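PDB 4HKG: phosphopantetheine attachment site family protein from Acinetobacter baumannii, which probably serves as a free-standing peptidyl carrier protein, holding intermediates of non-ribosomal peptide synthesis on a phosphopantetheine arm. Local coordinates for residues Ser11-Thr16 / Gly50-Leu55. Sequence-based numbering, arbitrary orientation.
Sequences SAIIRT and GDLEDL
An apolar helix-helix contact joins I13 and I14 of helix 7-22 to L52 and L55 of helix 42-56, two members of the four-helix bundle of a carrier protein. The axes of the two short segments run roughly antiparallel, at 138°, and stay 11.2 Å apart at their closest; contact is therefore made by side-chain ends, and 143 Å² is buried, both sides summed. The inner part is I14 against L52, whose CA atoms lie 8.0 Å apart: L52 presents both methyls, CD1 and CD2, as a fork to I14 CG1, each at 4.1 Å, and the two side chains cross at about a right angle. Both residues are buried. Helix 71-82 covers I14 further through I71 and L78, while L52 also touches L17 and L60, which places this pair in the bundle core. Toward solvent, the CB atoms of I13 and the exposed L55 are each directed at the opposite helix and extend the apolar seam. The branching of I13 decides which carbon does the touching: chi1 of -71° sets CG1 beside the backbone N and leaves CG2 anti to it, and it is CG2 that meets helix 42-56, 4.2 Å from L52 CD2. The tightest approach across the seam is methyl to methyl, I13 CG2 to L55 CD1 at 3.8 Å.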
loop_
_atom_site.group_PDB
_atom_site.type_symbol
_atom_site.label_atom_id
_atom_site.label_comp_id
_atom_site.label_asym_id
_atom_site.label_seq_id
_atom_site.Cartn_x
_atom_site.Cartn_y
_atom_site.Cartn_z
ATOM N N SER A 11 -4.470 2.090 -5.756
ATOM C CA SER A 11 -3.068 2.391 -5.980
ATOM C C SER A 11 -2.748 3.838 -5.569
ATOM O O SER A 11 -1.730 4.091 -4.922
ATOM C CB SER A 11 -2.685 2.131 -7.438
ATOM O OG SER A 11 -1.299 2.349 -7.635
ATOM N N ALA A 12 -3.617 4.780 -5.923
ATOM C CA ALA A 12 -3.402 6.179 -5.542
ATOM C C ALA A 12 -3.437 6.347 -4.016
ATOM O O ALA A 12 -2.622 7.072 -3.437
ATOM C CB ALA A 12 -4.432 7.074 -6.202
ATOM N N ILE A 13 -4.375 5.673 -3.358
ATOM C CA ILE A 13 -4.468 5.738 -1.898
ATOM C C ILE A 13 -3.221 5.145 -1.237
ATOM O O ILE A 13 -2.618 5.770 -0.352
ATOM C CB ILE A 13 -5.779 5.073 -1.391
ATOM C CG1 ILE A 13 -6.969 5.958 -1.770
ATOM C CG2 ILE A 13 -5.706 4.764 0.115
ATOM C CD1 ILE A 13 -8.307 5.462 -1.287
ATOM N N ILE A 14 -2.815 3.960 -1.681
ATOM C CA ILE A 14 -1.651 3.302 -1.104
ATOM C C ILE A 14 -0.393 4.132 -1.340
ATOM O O ILE A 14 0.419 4.298 -0.433
ATOM C CB ILE A 14 -1.495 1.873 -1.650
ATOM C CG1 ILE A 14 -2.658 0.993 -1.188
ATOM C CG2 ILE A 14 -0.190 1.257 -1.170
ATOM C CD1 ILE A 14 -2.799 -0.298 -1.982
ATOM N N ARG A 15 -0.237 4.670 -2.539
ATOM C CA ARG A 15 0.918 5.512 -2.836
ATOM C C ARG A 15 0.978 6.725 -1.911
ATOM O O ARG A 15 2.056 7.113 -1.448
ATOM C CB ARG A 15 0.879 5.940 -4.304
ATOM C CG ARG A 15 2.117 6.645 -4.824
ATOM C CD ARG A 15 1.902 6.992 -6.304
ATOM N NE ARG A 15 3.132 7.302 -7.024
ATOM C CZ ARG A 15 3.197 7.457 -8.339
ATOM N NH1 ARG A 15 2.099 7.314 -9.073
ATOM N NH2 ARG A 15 4.349 7.738 -8.926
ATOM N N THR A 16 -0.180 7.309 -1.635
ATOM C CA THR A 16 -0.260 8.437 -0.724
ATOM C C THR A 16 0.162 8.034 0.685
ATOM O O THR A 16 0.943 8.735 1.339
ATOM C CB THR A 16 -1.692 9.021 -0.702
ATOM O OG1 THR A 16 -2.045 9.465 -2.020
ATOM C CG2 THR A 16 -1.786 10.186 0.274
ATOM N N GLY A 50 -2.490 -0.901 8.759
ATOM C CA GLY A 50 -3.452 -0.460 9.753
ATOM C C GLY A 50 -4.339 0.663 9.242
ATOM O O GLY A 50 -5.545 0.697 9.497
ATOM N N ASP A 51 -3.735 1.601 8.517
ATOM C CA ASP A 51 -4.498 2.686 7.914
ATOM C C ASP A 51 -5.468 2.151 6.860
ATOM O O ASP A 51 -6.618 2.595 6.776
ATOM C CB ASP A 51 -3.566 3.747 7.317
ATOM C CG ASP A 51 -2.943 4.648 8.377
ATOM O OD1 ASP A 51 -3.335 4.560 9.560
ATOM O OD2 ASP A 51 -2.083 5.480 8.023
ATOM N N LEU A 52 -5.017 1.176 6.074
ATOM C CA LEU A 52 -5.898 0.545 5.103
ATOM C C LEU A 52 -7.060 -0.179 5.785
ATOM O O LEU A 52 -8.172 -0.203 5.252
ATOM C CB LEU A 52 -5.121 -0.395 4.178
ATOM C CG LEU A 52 -4.231 0.309 3.150
ATOM C CD1 LEU A 52 -3.309 -0.709 2.475
ATOM C CD2 LEU A 52 -5.048 1.082 2.119
ATOM N N GLU A 53 -6.825 -0.758 6.963
ATOM C CA GLU A 53 -7.929 -1.349 7.723
ATOM C C GLU A 53 -8.957 -0.284 8.078
ATOM O O GLU A 53 -10.162 -0.511 7.961
ATOM C CB GLU A 53 -7.438 -2.022 9.000
ATOM C CG GLU A 53 -6.591 -3.254 8.760
ATOM C CD GLU A 53 -6.182 -3.933 10.046
ATOM O OE1 GLU A 53 -5.904 -3.220 11.037
ATOM O OE2 GLU A 53 -6.158 -5.181 10.079
ATOM N N ASP A 54 -8.472 0.878 8.515
ATOM C CA ASP A 54 -9.350 1.995 8.858
ATOM C C ASP A 54 -10.189 2.432 7.664
ATOM O O ASP A 54 -11.353 2.781 7.820
ATOM C CB ASP A 54 -8.548 3.201 9.361
ATOM C CG ASP A 54 -7.818 2.933 10.661
ATOM O OD1 ASP A 54 -8.210 2.010 11.407
ATOM O OD2 ASP A 54 -6.835 3.660 10.934
ATOM N N LEU A 55 -9.598 2.413 6.472
ATOM C CA LEU A 55 -10.286 2.872 5.266
ATOM C C LEU A 55 -11.195 1.821 4.616
ATOM O O LEU A 55 -12.193 2.187 4.005
ATOM C CB LEU A 55 -9.273 3.367 4.227
ATOM C CG LEU A 55 -8.341 4.515 4.623
ATOM C CD1 LEU A 55 -7.344 4.809 3.502
ATOM C CD2 LEU A 55 -9.123 5.770 4.978
#